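Local coordinates for protein PilM (Escherichia coli, PDB 3EOI) that is of unknown function but, as a plasmid-encoded member of the PilM family, probably takes part in pilus biogenesis, at residues 89-94 with 118-123; 43-48 with 58-63; 66-71 with 110-115; 17-22 with 82-87; 26-31 with 48-53. All coordinates share one frame; numbering follows the deposited sequence.

Interaction 1: residues 89-94 with 118-123; sequences ALLARV and QVIIWM
Ala92 and Ile121 form an antiparallel hydrogen-bonded pair, Ala92 N giving to Ile121 O at 2.8 Å while Ile121 N returns an almost straight bond (169°) to Ala92 O. Next along, Arg93 and Ile120 make a non-hydrogen-bonded pair, and beyond them Gln118 N reaches Val94 O at 2.7 Å. On one face of the sheet Ile121 CG2 meets Ala92 CB and, also at 3.9 Å, Val94 CG2; Val94 and Val119 lie side by side and point the same way. At the other end CG of Trp122 stands anti to its backbone N (chi1 174°), which brings CD1 to 3.2 Å from Leu90 O, an oblique approach to the indole. Leu91 crosses this side chain at about a right angle, its CD2 4.0 Å from Trp122 CB. Phe21, Met25 and Asn29 of helix 10-34 pack against the same indole. With an alanine at Trp122 a gap would probably open between this helix and the chain at Leu90, leaving Phe21 and Met25 without their aromatic partner. Strand 119-123 is flanked on its other side by strand 66-72; Met78 and Leu81 of helix 77-84 cover Leu91 and Ile120, whereas Ile115 packs on Ile121.

Interaction 2: residues 43-48 with 58-63; sequences GQLTSA and VSHLIS
His60 holds CG between its own backbone N and carbonyl carbon (chi1 88°), and Gln44 bends at its second torsion (chi2 76°); together these turns lay the glutamine chain over the imidazole and carry its amide past it. Gln44 CG sits above one ring face, offset toward the rim and 3.8 Å from the His60 centroid, a CH-pi contact. Beyond it NE2 of Gln44 donates to His60 O at 2.8 Å, in the carbonyl plane and on a lone pair. The amide plane stands 79° from the ring. At the ring edge, and in its plane, Leu45 N gives a hydrogen bond to His60 NE2 at 3.0 Å. Further along, Ile62 N donates to Gly43 O at 2.8 Å, nearly straight, while the return bond from Gly43 N is weak. Leu45 CD2 and Ile62 CD1 close the apolar side at 4.0 Å, their chains crossing at about a right angle. The segment 43-48 thus borders the outermost strand 59-63 and leads into helix 47-50, with Thr46 as N-cap. One histidine is gripped through ring nitrogen, ring face and backbone carbonyl; since NE2 accepts a hydrogen bond, a neutral imidazole protonated at ND1 is probably favoured.

Interaction 3: residues 66-71 with 110-115; sequences RVFVWA and TLPAVI
Phe68, Ile115 and Trp70 bury the most surface here, and Ile115 touches both aromatics. Its CG1 lies over one face of the Trp70 indole, 4.1 Å from the centroid of the six-membered ring and 19° off the normal. The chain then extends (chi2 174°) and carries CD1 to 3.7 Å from Phe68 CD1, approaching that ring obliquely as the two side chains cross at about a right angle. The Trp70 chi1 of 67° tucks CG over its own backbone, which turns the indole face to Ile115. Phe68 receives further cover from Pro112, which comes from the opposite direction and sets CD over the phenyl face, 4.0 Å from the centroid. Leu111 CD2 adds an oblique touch to Phe68 CE1 at 3.8 Å. Pro112 and Ile115 are the end residues of a type I turn, closed by Ile115 N on Pro112 O, and this turn presents both to the strand together. It covers the sheet face opposite helix 10-34, against which Val67 and Val69 lean from the other side of the strand. No hydrogen bond crosses between the segments; the turn is held to strand 66-72 by apolar packing and CH-pi contacts, consistent with cohesion through shape and burial.

Interaction 4: residues 17-22 with 82-87; sequences QAADFI and LEQSGD
Segment 17-22 of helix 10-34 passes the C-terminal end of helix 77-84 with the CA atoms of Ala19 and Gln84 6.9 Å apart, where a Schellman motif stops the second helix: Asp87 N bonds to Leu82 O, Gly86 N to Glu83 O, and Gly86 takes the positive phi of the C-prime residue. Gln84 gives the largest share of buried surface. Its chain runs out extended beyond CG (chi2 -176°), laying the amide across the small side chains of Ala18 and Ala19. Gln84 OE1 rests 3.1 Å from Ala19 CA and also lies near Ala19 N, where the angle is too poor for a hydrogen bond. The amide NE2, 3.7 Å from Ala18 CB, is held instead by Thr15 O, one turn back in the long helix. At the root of the chain, Ile22 CD1 lies against Gln84 CB at a doubtfully short 3.2 Å. An alanine in place of Gln84 would probably leave Thr15 O without its side-chain donor and open a gap over Ala18 and Ala19. Ser85 OG, bonded to Leu81 O and Ala89 N, ties the helix end to the run into strand 92-95. Deeper in, Ala18 meets Ala80 and Leu81, and Phe21 lies against Leu81 and strand 66-72.

Interaction 5: residues 26-31 with 48-53; sequences NAINDY and AQLGLP
Ala27 puts its methyl into a shallow hollow on the segment 48-53, with CB 3.8 Å from Leu50 O at the helix end and equally close to Leu52 CD1. The small residue lets the backbones come near, the CA atoms of Ala27 and Leu50 being 5.4 Å apart. Leu50 fills the reciprocal hollow: its forked end bulges onto the long helix, where CD2 lies 3.8 Å from Ile28 CG1 and close to Ala27 O, the two side chains crossing obliquely. One helical turn after Ala27, the broad ring of Tyr31 makes a flat wall for Gln49. A chi1 of -172° points the tyrosine ring away from its own backbone N and out toward the short helix. Gln49 CB sits over one face, 4.2 Å from the Tyr31 centroid and offset toward the rim, and the extended chain follows the ring outward until NE2 comes beside the hydroxyl OH. Amide and ring planes are 39° apart, and that polar pair is too poorly angled to count as a hydrogen bond. Gln49 OE1 instead accepts from Thr46 N, while Thr46 OG1 lies 3.2 Å from Gln49 N. This reciprocal pairing is a capping box at the start of helix 47-50, a single short turn that ends before Gly51, with its positive phi, and packs on the flank of helix 10-34.

Interactions 1, 2 and 3 all reach one antiparallel sheet, in which strand 66-72 lies between strands 59-63 and 119-123, and 92-95 follows beyond 119-123. Interactions 1 and 3 are close, their centres 9 Å apart, and alternate along the chain. Interactions 4 and 5 both use helix 10-34, about 16 Å apart between centres, and 5 is nested within the loop that 4 closes. Interaction 2 shares helix 47-50 with interaction 5, at 9 Å between centres. The long helix thus packs on one sheet face and the turn of interaction 3 on the other, a layout that recalls pilin-like folds and would be consistent with a pilus-related role.

Interaction 1: residues 89-94 with 118-123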
# COMPACT_ATOMS: atom_id res chain seq x y z
N ALA A 89 3.04 -11.19 -1.66
CA ALA A 89 3.39 -9.78 -1.35
C ALA A 89 4.19 -9.70 -0.05
O ALA A 89 3.82 -10.30 0.95
CB ALA A 89 2.15 -8.91 -1.25
N LEU A 90 5.28 -8.98 -0.09
CA LEU A 90 6.09 -8.81 1.14
C LEU A 90 5.68 -7.50 1.80
O LEU A 90 6.03 -6.40 1.33
CB LEU A 90 7.58 -8.81 0.78
CG LEU A 90 8.02 -10.04 0.04
CD1 LEU A 90 9.52 -9.89 -0.38
CD2 LEU A 90 7.80 -11.28 0.88
N LEU A 91 4.96 -7.62 2.92
CA LEU A 91 4.25 -6.54 3.56
C LEU A 91 4.80 -6.25 4.96
O LEU A 91 5.48 -7.09 5.53
CB LEU A 91 2.76 -6.85 3.68
CG LEU A 91 2.05 -7.08 2.33
CD1 LEU A 91 0.69 -7.67 2.53
CD2 LEU A 91 2.01 -5.78 1.50
N ALA A 92 4.48 -5.08 5.44
CA ALA A 92 4.88 -4.58 6.77
C ALA A 92 3.77 -3.69 7.34
O ALA A 92 2.69 -3.58 6.73
CB ALA A 92 6.25 -3.79 6.73
N ARG A 93 4.04 -3.12 8.52
CA ARG A 93 3.08 -2.32 9.28
C ARG A 93 3.73 -1.04 9.76
O ARG A 93 4.94 -0.99 9.91
CB ARG A 93 2.61 -3.12 10.55
CG ARG A 93 1.57 -4.19 10.31
CD ARG A 93 1.53 -5.28 11.42
NE ARG A 93 1.60 -4.80 12.80
CZ ARG A 93 1.93 -5.58 13.83
NH1 ARG A 93 2.23 -6.86 13.64
NH2 ARG A 93 1.96 -5.09 15.06
N VAL A 94 2.96 0.02 9.99
CA VAL A 94 3.54 1.23 10.62
C VAL A 94 2.72 1.47 11.86
O VAL A 94 1.49 1.55 11.78
CB VAL A 94 3.48 2.47 9.72
CG1 VAL A 94 3.98 3.73 10.48
CG2 VAL A 94 4.30 2.17 8.43
N GLN A 118 -0.79 2.97 11.65
CA GLN A 118 -1.96 2.09 11.53
C GLN A 118 -2.27 1.86 10.06
O GLN A 118 -3.44 1.86 9.61
CB GLN A 118 -3.17 2.66 12.27
CG GLN A 118 -2.83 2.98 13.74
CD GLN A 118 -4.04 3.13 14.65
OE1 GLN A 118 -5.08 3.67 14.26
NE2 GLN A 118 -3.89 2.63 15.88
N VAL A 119 -1.19 1.70 9.27
CA VAL A 119 -1.32 1.23 7.89
C VAL A 119 -0.61 -0.08 7.66
O VAL A 119 0.33 -0.43 8.38
CB VAL A 119 -0.81 2.30 6.83
CG1 VAL A 119 -1.62 3.58 6.92
CG2 VAL A 119 0.64 2.63 7.01
N ILE A 120 -1.08 -0.81 6.64
CA ILE A 120 -0.27 -1.86 6.06
C ILE A 120 0.50 -1.29 4.89
O ILE A 120 -0.08 -0.49 4.09
CB ILE A 120 -1.14 -3.02 5.58
CG1 ILE A 120 -1.80 -3.74 6.78
CG2 ILE A 120 -0.25 -3.99 4.74
CD1 ILE A 120 -2.86 -4.75 6.38
N ILE A 121 1.77 -1.66 4.80
CA ILE A 121 2.65 -0.99 3.84
C ILE A 121 3.53 -1.93 3.09
O ILE A 121 3.85 -3.02 3.59
CB ILE A 121 3.51 0.10 4.56
CG1 ILE A 121 4.25 0.99 3.55
CG2 ILE A 121 4.46 -0.55 5.58
CD1 ILE A 121 4.52 2.36 4.15
N TRP A 122 3.81 -1.54 1.84
CA TRP A 122 4.75 -2.30 1.00
C TRP A 122 5.84 -1.34 0.60
O TRP A 122 5.56 -0.20 0.15
CB TRP A 122 3.99 -2.81 -0.23
CG TRP A 122 4.81 -3.52 -1.31
CD1 TRP A 122 5.16 -4.83 -1.33
CD2 TRP A 122 5.23 -2.97 -2.58
NE1 TRP A 122 5.82 -5.14 -2.53
CE2 TRP A 122 5.87 -4.01 -3.30
CE3 TRP A 122 5.19 -1.67 -3.15
CZ2 TRP A 122 6.44 -3.82 -4.56
CZ3 TRP A 122 5.74 -1.50 -4.43
CH2 TRP A 122 6.33 -2.54 -5.11
N MET A 123 7.08 -1.72 0.87
CA MET A 123 8.19 -0.84 0.52
C MET A 123 9.14 -1.63 -0.36
O MET A 123 9.56 -2.73 0.03
CB MET A 123 8.92 -0.39 1.80
CG MET A 123 10.07 0.64 1.48
SD MET A 123 11.27 1.00 2.84
CE MET A 123 12.00 -0.63 2.74

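Interaction 2: residues 43-48 with 58-63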
# COMPACT_ATOMS: atom_id res chain seq x y z
N GLY A 43 8.47 11.77 -5.14
CA GLY A 43 7.07 12.18 -5.48
C GLY A 43 6.28 10.95 -5.81
O GLY A 43 6.43 9.92 -5.17
N GLN A 44 5.38 11.10 -6.77
CA GLN A 44 4.51 10.00 -7.14
C GLN A 44 4.52 9.80 -8.65
O GLN A 44 4.74 10.75 -9.43
CB GLN A 44 3.05 10.33 -6.77
CG GLN A 44 2.62 10.20 -5.32
CD GLN A 44 3.08 11.31 -4.41
OE1 GLN A 44 3.14 12.49 -4.81
NE2 GLN A 44 3.36 10.96 -3.13
N LEU A 45 4.19 8.56 -9.06
CA LEU A 45 3.99 8.29 -10.47
C LEU A 45 2.61 8.83 -10.83
O LEU A 45 1.73 8.96 -9.97
CB LEU A 45 4.03 6.79 -10.74
CG LEU A 45 5.29 6.10 -10.30
CD1 LEU A 45 5.18 4.66 -10.72
CD2 LEU A 45 6.48 6.72 -10.98
N THR A 46 2.38 9.12 -12.10
CA THR A 46 1.09 9.71 -12.48
C THR A 46 0.06 8.69 -12.91
O THR A 46 0.37 7.52 -13.16
CB THR A 46 1.24 10.70 -13.64
OG1 THR A 46 1.66 9.97 -14.80
CG2 THR A 46 2.28 11.82 -13.31
N SER A 47 -1.19 9.15 -13.03
CA SER A 47 -2.28 8.28 -13.55
C SER A 47 -1.98 7.76 -14.93
O SER A 47 -2.20 6.56 -15.20
CB SER A 47 -3.62 9.01 -13.54
OG SER A 47 -4.12 8.99 -12.21
N ALA A 48 -1.41 8.60 -15.78
CA ALA A 48 -1.02 8.11 -17.10
C ALA A 48 0.03 7.01 -17.01
O ALA A 48 -0.09 5.99 -17.69
CB ALA A 48 -0.53 9.24 -17.99
N VAL A 58 -5.77 3.89 -1.67
CA VAL A 58 -4.36 3.44 -1.68
C VAL A 58 -3.47 4.63 -1.99
O VAL A 58 -3.83 5.47 -2.82
CB VAL A 58 -4.11 2.24 -2.61
CG1 VAL A 58 -4.80 2.37 -3.91
CG2 VAL A 58 -2.61 2.00 -2.78
N SER A 59 -2.34 4.78 -1.27
CA SER A 59 -1.46 5.94 -1.41
C SER A 59 -0.04 5.41 -1.66
O SER A 59 0.26 4.27 -1.35
CB SER A 59 -1.44 6.73 -0.12
OG SER A 59 -2.80 7.13 0.23
N HIS A 60 0.77 6.28 -2.28
CA HIS A 60 2.14 5.96 -2.49
C HIS A 60 3.08 7.15 -2.49
O HIS A 60 2.66 8.31 -2.53
CB HIS A 60 2.33 5.09 -3.74
CG HIS A 60 2.49 5.86 -5.02
ND1 HIS A 60 1.41 6.34 -5.73
CD2 HIS A 60 3.60 6.16 -5.77
CE1 HIS A 60 1.84 6.95 -6.83
NE2 HIS A 60 3.16 6.86 -6.88
N LEU A 61 4.35 6.84 -2.32
CA LEU A 61 5.35 7.89 -2.28
C LEU A 61 6.69 7.26 -2.58
O LEU A 61 6.98 6.16 -2.15
CB LEU A 61 5.44 8.58 -0.90
CG LEU A 61 6.68 9.47 -0.64
CD1 LEU A 61 6.51 10.81 -1.35
CD2 LEU A 61 6.78 9.66 0.87
N ILE A 62 7.46 7.92 -3.45
CA ILE A 62 8.85 7.55 -3.65
C ILE A 62 9.75 8.48 -2.82
O ILE A 62 9.63 9.69 -2.94
CB ILE A 62 9.26 7.65 -5.14
CG1 ILE A 62 8.30 6.80 -6.01
CG2 ILE A 62 10.75 7.28 -5.28
CD1 ILE A 62 8.33 7.17 -7.51
N SER A 63 10.59 7.91 -1.96
CA SER A 63 11.44 8.70 -1.07
C SER A 63 12.76 7.99 -0.84
O SER A 63 12.79 6.78 -0.61
CB SER A 63 10.73 8.87 0.27
OG SER A 63 11.53 9.69 1.13

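Interaction 3: residues 66-71 with 110-115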
# COMPACT_ATOMS: atom_id res chain seq x y z
N ARG A 66 13.23 4.60 -2.62
CA ARG A 66 12.39 3.44 -2.36
C ARG A 66 10.97 3.89 -2.55
O ARG A 66 10.66 5.06 -2.33
CB ARG A 66 12.60 2.91 -0.95
CG ARG A 66 14.00 2.27 -0.81
CD ARG A 66 14.27 1.72 0.58
NE ARG A 66 14.50 2.79 1.54
CZ ARG A 66 15.32 2.69 2.58
NH1 ARG A 66 15.50 3.74 3.38
NH2 ARG A 66 15.96 1.54 2.82
N VAL A 67 10.11 2.98 -2.94
CA VAL A 67 8.72 3.29 -3.08
C VAL A 67 7.93 2.61 -1.96
O VAL A 67 8.18 1.43 -1.57
CB VAL A 67 8.16 2.82 -4.45
CG1 VAL A 67 8.27 1.31 -4.68
CG2 VAL A 67 6.70 3.32 -4.68
N PHE A 68 6.95 3.36 -1.48
CA PHE A 68 6.10 2.94 -0.37
C PHE A 68 4.65 3.04 -0.85
O PHE A 68 4.22 4.09 -1.42
CB PHE A 68 6.20 3.94 0.77
CG PHE A 68 7.57 4.08 1.36
CD1 PHE A 68 7.89 3.45 2.56
CD2 PHE A 68 8.56 4.85 0.71
CE1 PHE A 68 9.21 3.56 3.10
CE2 PHE A 68 9.83 4.94 1.23
CZ PHE A 68 10.15 4.32 2.41
N VAL A 69 3.88 1.99 -0.57
CA VAL A 69 2.48 1.93 -0.97
C VAL A 69 1.72 1.47 0.29
O VAL A 69 2.14 0.53 0.97
CB VAL A 69 2.24 0.87 -2.09
CG1 VAL A 69 0.76 0.73 -2.41
CG2 VAL A 69 3.05 1.25 -3.31
N TRP A 70 0.65 2.16 0.61
CA TRP A 70 0.00 1.83 1.88
C TRP A 70 -1.50 2.05 1.89
O TRP A 70 -2.07 2.80 1.06
CB TRP A 70 0.64 2.64 3.02
CG TRP A 70 0.39 4.17 2.98
CD1 TRP A 70 -0.67 4.83 3.48
CD2 TRP A 70 1.23 5.15 2.36
NE1 TRP A 70 -0.54 6.18 3.28
CE2 TRP A 70 0.61 6.40 2.55
CE3 TRP A 70 2.45 5.10 1.68
CZ2 TRP A 70 1.16 7.56 2.09
CZ3 TRP A 70 2.99 6.30 1.19
CH2 TRP A 70 2.33 7.52 1.40
N ALA A 71 -2.12 1.35 2.85
CA ALA A 71 -3.57 1.51 3.08
C ALA A 71 -3.89 1.39 4.56
O ALA A 71 -3.17 0.74 5.31
CB ALA A 71 -4.37 0.50 2.26
N THR A 110 14.53 4.73 8.61
CA THR A 110 13.74 5.93 8.90
C THR A 110 12.63 6.14 7.87
O THR A 110 12.91 6.31 6.69
CB THR A 110 14.61 7.21 8.92
OG1 THR A 110 15.76 6.98 9.75
CG2 THR A 110 13.82 8.42 9.43
N LEU A 111 11.38 6.13 8.32
CA LEU A 111 10.24 6.26 7.44
C LEU A 111 10.01 7.71 7.05
O LEU A 111 10.21 8.63 7.85
CB LEU A 111 8.98 5.76 8.15
CG LEU A 111 8.78 4.28 8.26
CD1 LEU A 111 7.46 4.12 8.98
CD2 LEU A 111 8.66 3.69 6.86
N PRO A 112 9.50 7.92 5.82
CA PRO A 112 9.10 9.30 5.52
C PRO A 112 8.03 9.76 6.53
O PRO A 112 7.14 9.02 6.87
CB PRO A 112 8.46 9.17 4.12
CG PRO A 112 9.11 8.00 3.50
CD PRO A 112 9.45 7.03 4.65
N ALA A 113 8.09 11.01 6.95
CA ALA A 113 7.20 11.52 7.98
C ALA A 113 5.76 11.64 7.49
O ALA A 113 4.85 11.86 8.29
CB ALA A 113 7.67 12.89 8.47
N VAL A 114 5.55 11.55 6.19
CA VAL A 114 4.18 11.66 5.69
C VAL A 114 3.42 10.33 5.59
O VAL A 114 2.28 10.32 5.12
CB VAL A 114 4.14 12.41 4.35
CG1 VAL A 114 4.75 13.76 4.56
CG2 VAL A 114 4.89 11.64 3.28
N ILE A 115 4.01 9.24 6.06
CA ILE A 115 3.26 8.00 6.13
C ILE A 115 2.55 7.88 7.48
O ILE A 115 3.19 7.98 8.53
CB ILE A 115 4.17 6.86 5.92
CG1 ILE A 115 4.83 7.03 4.54
CG2 ILE A 115 3.36 5.58 6.03
CD1 ILE A 115 5.86 6.04 4.29

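Interaction 4: residues 17-22 with 82-87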
# COMPACT_ATOMS: atom_id res chain seq x y z
N GLN A 17 -10.56 -3.14 -1.05
CA GLN A 17 -9.35 -2.43 -0.66
C GLN A 17 -8.12 -3.25 -1.01
O GLN A 17 -7.13 -2.69 -1.53
CB GLN A 17 -9.38 -2.21 0.83
CG GLN A 17 -8.08 -1.70 1.41
CD GLN A 17 -7.80 -0.29 1.03
OE1 GLN A 17 -8.07 0.68 1.80
NE2 GLN A 17 -7.21 -0.13 -0.16
N ALA A 18 -8.11 -4.58 -0.78
CA ALA A 18 -6.94 -5.34 -1.11
C ALA A 18 -6.77 -5.42 -2.60
O ALA A 18 -5.62 -5.37 -3.08
CB ALA A 18 -7.09 -6.77 -0.52
N ALA A 19 -7.87 -5.58 -3.33
CA ALA A 19 -7.73 -5.68 -4.78
C ALA A 19 -7.19 -4.39 -5.35
O ALA A 19 -6.26 -4.41 -6.23
CB ALA A 19 -9.09 -6.04 -5.45
N ASP A 20 -7.70 -3.26 -4.85
CA ASP A 20 -7.15 -1.95 -5.28
C ASP A 20 -5.66 -1.78 -4.94
O ASP A 20 -4.85 -1.30 -5.76
CB ASP A 20 -7.90 -0.77 -4.66
CG ASP A 20 -9.37 -0.71 -5.09
OD1 ASP A 20 -9.74 -1.42 -6.04
OD2 ASP A 20 -10.13 0.12 -4.50
N PHE A 21 -5.31 -2.12 -3.70
CA PHE A 21 -3.91 -2.07 -3.25
C PHE A 21 -3.04 -2.90 -4.23
O PHE A 21 -1.95 -2.47 -4.70
CB PHE A 21 -3.85 -2.65 -1.83
CG PHE A 21 -2.52 -2.51 -1.13
CD1 PHE A 21 -1.39 -3.24 -1.56
CD2 PHE A 21 -2.38 -1.62 -0.04
CE1 PHE A 21 -0.19 -3.10 -0.93
CE2 PHE A 21 -1.12 -1.52 0.65
CZ PHE A 21 -0.01 -2.26 0.17
N ILE A 22 -3.46 -4.13 -4.51
CA ILE A 22 -2.58 -5.00 -5.30
C ILE A 22 -2.46 -4.45 -6.72
O ILE A 22 -1.37 -4.48 -7.32
CB ILE A 22 -3.10 -6.45 -5.31
CG1 ILE A 22 -2.88 -7.05 -3.91
CG2 ILE A 22 -2.35 -7.28 -6.34
CD1 ILE A 22 -3.69 -8.24 -3.64
N LEU A 82 -2.65 -10.98 1.28
CA LEU A 82 -1.92 -12.24 1.03
C LEU A 82 -2.71 -13.21 0.13
O LEU A 82 -2.20 -13.84 -0.83
CB LEU A 82 -1.53 -12.88 2.38
CG LEU A 82 -0.48 -12.03 3.09
CD1 LEU A 82 -0.34 -12.46 4.55
CD2 LEU A 82 0.84 -12.19 2.28
N GLU A 83 -3.99 -13.35 0.39
CA GLU A 83 -4.77 -14.19 -0.50
C GLU A 83 -4.68 -13.75 -1.96
O GLU A 83 -4.53 -14.58 -2.86
CB GLU A 83 -6.25 -14.14 -0.09
CG GLU A 83 -7.14 -15.02 -0.95
CD GLU A 83 -8.58 -14.99 -0.52
OE1 GLU A 83 -8.99 -14.03 0.18
OE2 GLU A 83 -9.30 -15.91 -0.93
N GLN A 84 -4.90 -12.47 -2.20
CA GLN A 84 -5.06 -11.98 -3.57
C GLN A 84 -3.71 -11.85 -4.28
O GLN A 84 -3.67 -11.58 -5.47
CB GLN A 84 -5.81 -10.65 -3.57
CG GLN A 84 -7.31 -10.83 -3.13
CD GLN A 84 -8.06 -9.51 -3.23
OE1 GLN A 84 -7.75 -8.68 -4.09
NE2 GLN A 84 -9.04 -9.31 -2.35
N SER A 85 -2.62 -12.05 -3.53
CA SER A 85 -1.25 -12.09 -4.10
C SER A 85 -0.63 -13.51 -4.00
O SER A 85 0.58 -13.69 -4.19
CB SER A 85 -0.36 -11.05 -3.39
OG SER A 85 -0.04 -11.50 -2.08
N GLY A 86 -1.43 -14.54 -3.72
CA GLY A 86 -0.92 -15.92 -3.70
C GLY A 86 0.17 -16.05 -2.64
O GLY A 86 1.14 -16.78 -2.78
N ASP A 87 0.03 -15.27 -1.58
CA ASP A 87 0.97 -15.26 -0.45
C ASP A 87 2.31 -14.69 -0.76
O ASP A 87 3.28 -14.89 0.02
CB ASP A 87 1.15 -16.69 0.10
CG ASP A 87 -0.11 -17.20 0.75
OD1 ASP A 87 -0.77 -16.41 1.45
OD2 ASP A 87 -0.47 -18.36 0.54

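Interaction 5: residues 26-31 with 48-53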
# COMPACT_ATOMS: atom_id res chain seq x y z
N ASN A 26 1.15 -3.39 -8.15
CA ASN A 26 1.69 -4.03 -9.39
C ASN A 26 1.99 -2.98 -10.45
O ASN A 26 3.04 -3.02 -11.12
CB ASN A 26 0.72 -5.07 -9.94
CG ASN A 26 0.87 -6.39 -9.25
OD1 ASN A 26 1.97 -6.76 -8.86
ND2 ASN A 26 -0.23 -7.09 -9.07
N ALA A 27 1.10 -2.00 -10.61
CA ALA A 27 1.35 -0.98 -11.65
C ALA A 27 2.58 -0.11 -11.34
O ALA A 27 3.40 0.22 -12.25
CB ALA A 27 0.13 -0.12 -11.83
N ILE A 28 2.73 0.24 -10.07
CA ILE A 28 3.88 1.00 -9.63
C ILE A 28 5.18 0.22 -9.74
O ILE A 28 6.19 0.73 -10.29
CB ILE A 28 3.65 1.38 -8.14
CG1 ILE A 28 2.58 2.46 -8.13
CG2 ILE A 28 4.91 1.94 -7.54
CD1 ILE A 28 2.03 2.79 -6.73
N ASN A 29 5.11 -1.03 -9.29
CA ASN A 29 6.24 -1.94 -9.34
C ASN A 29 6.70 -2.16 -10.78
O ASN A 29 7.89 -2.08 -11.10
CB ASN A 29 5.86 -3.28 -8.70
CG ASN A 29 7.04 -4.09 -8.27
OD1 ASN A 29 8.02 -3.56 -7.79
ND2 ASN A 29 6.93 -5.39 -8.43
N ASP A 30 5.74 -2.44 -11.66
CA ASP A 30 6.09 -2.69 -13.04
C ASP A 30 6.72 -1.46 -13.67
O ASP A 30 7.73 -1.59 -14.37
CB ASP A 30 4.85 -3.12 -13.80
CG ASP A 30 4.33 -4.51 -13.34
OD1 ASP A 30 4.99 -5.16 -12.48
OD2 ASP A 30 3.29 -4.97 -13.83
N TYR A 31 6.17 -0.27 -13.40
CA TYR A 31 6.74 0.95 -14.01
C TYR A 31 8.18 1.14 -13.51
O TYR A 31 9.11 1.48 -14.30
CB TYR A 31 5.93 2.21 -13.60
CG TYR A 31 6.41 3.40 -14.36
CD1 TYR A 31 5.92 3.67 -15.65
CD2 TYR A 31 7.40 4.26 -13.84
CE1 TYR A 31 6.42 4.72 -16.41
CE2 TYR A 31 7.91 5.32 -14.61
CZ TYR A 31 7.41 5.56 -15.89
OH TYR A 31 7.87 6.63 -16.63
N ALA A 48 -1.41 8.60 -15.78
CA ALA A 48 -1.02 8.11 -17.10
C ALA A 48 0.03 7.01 -17.01
O ALA A 48 -0.09 5.99 -17.69
CB ALA A 48 -0.53 9.24 -17.99
N GLN A 49 1.07 7.19 -16.18
CA GLN A 49 2.10 6.14 -16.03
C GLN A 49 1.55 4.84 -15.50
O GLN A 49 1.96 3.76 -15.94
CB GLN A 49 3.27 6.64 -15.19
CG GLN A 49 3.98 7.80 -15.87
CD GLN A 49 4.93 8.56 -14.97
OE1 GLN A 49 4.69 8.73 -13.78
NE2 GLN A 49 6.02 9.06 -15.55
N LEU A 50 0.63 4.91 -14.55
CA LEU A 50 0.04 3.71 -13.97
C LEU A 50 -1.09 3.08 -14.82
O LEU A 50 -1.47 1.91 -14.64
CB LEU A 50 -0.51 4.04 -12.60
CG LEU A 50 0.56 4.59 -11.66
CD1 LEU A 50 0.03 4.68 -10.31
CD2 LEU A 50 1.86 3.74 -11.64
N GLY A 51 -1.65 3.88 -15.72
CA GLY A 51 -2.85 3.44 -16.43
C GLY A 51 -4.07 3.26 -15.56
O GLY A 51 -4.99 2.49 -15.89
N LEU A 52 -4.12 3.97 -14.43
CA LEU A 52 -5.20 3.82 -13.49
C LEU A 52 -5.63 5.24 -13.10
O LEU A 52 -4.78 6.14 -13.04
CB LEU A 52 -4.70 3.05 -12.27
CG LEU A 52 -4.32 1.58 -12.52
CD1 LEU A 52 -3.44 1.02 -11.37
CD2 LEU A 52 -5.59 0.76 -12.77
N PRO A 53 -6.93 5.46 -12.87
CA PRO A 53 -7.25 6.81 -12.47
C PRO A 53 -6.90 6.98 -11.03
O PRO A 53 -6.34 6.07 -10.42
CB PRO A 53 -8.77 6.90 -12.65
CG PRO A 53 -9.24 5.54 -12.44
CD PRO A 53 -8.13 4.59 -12.88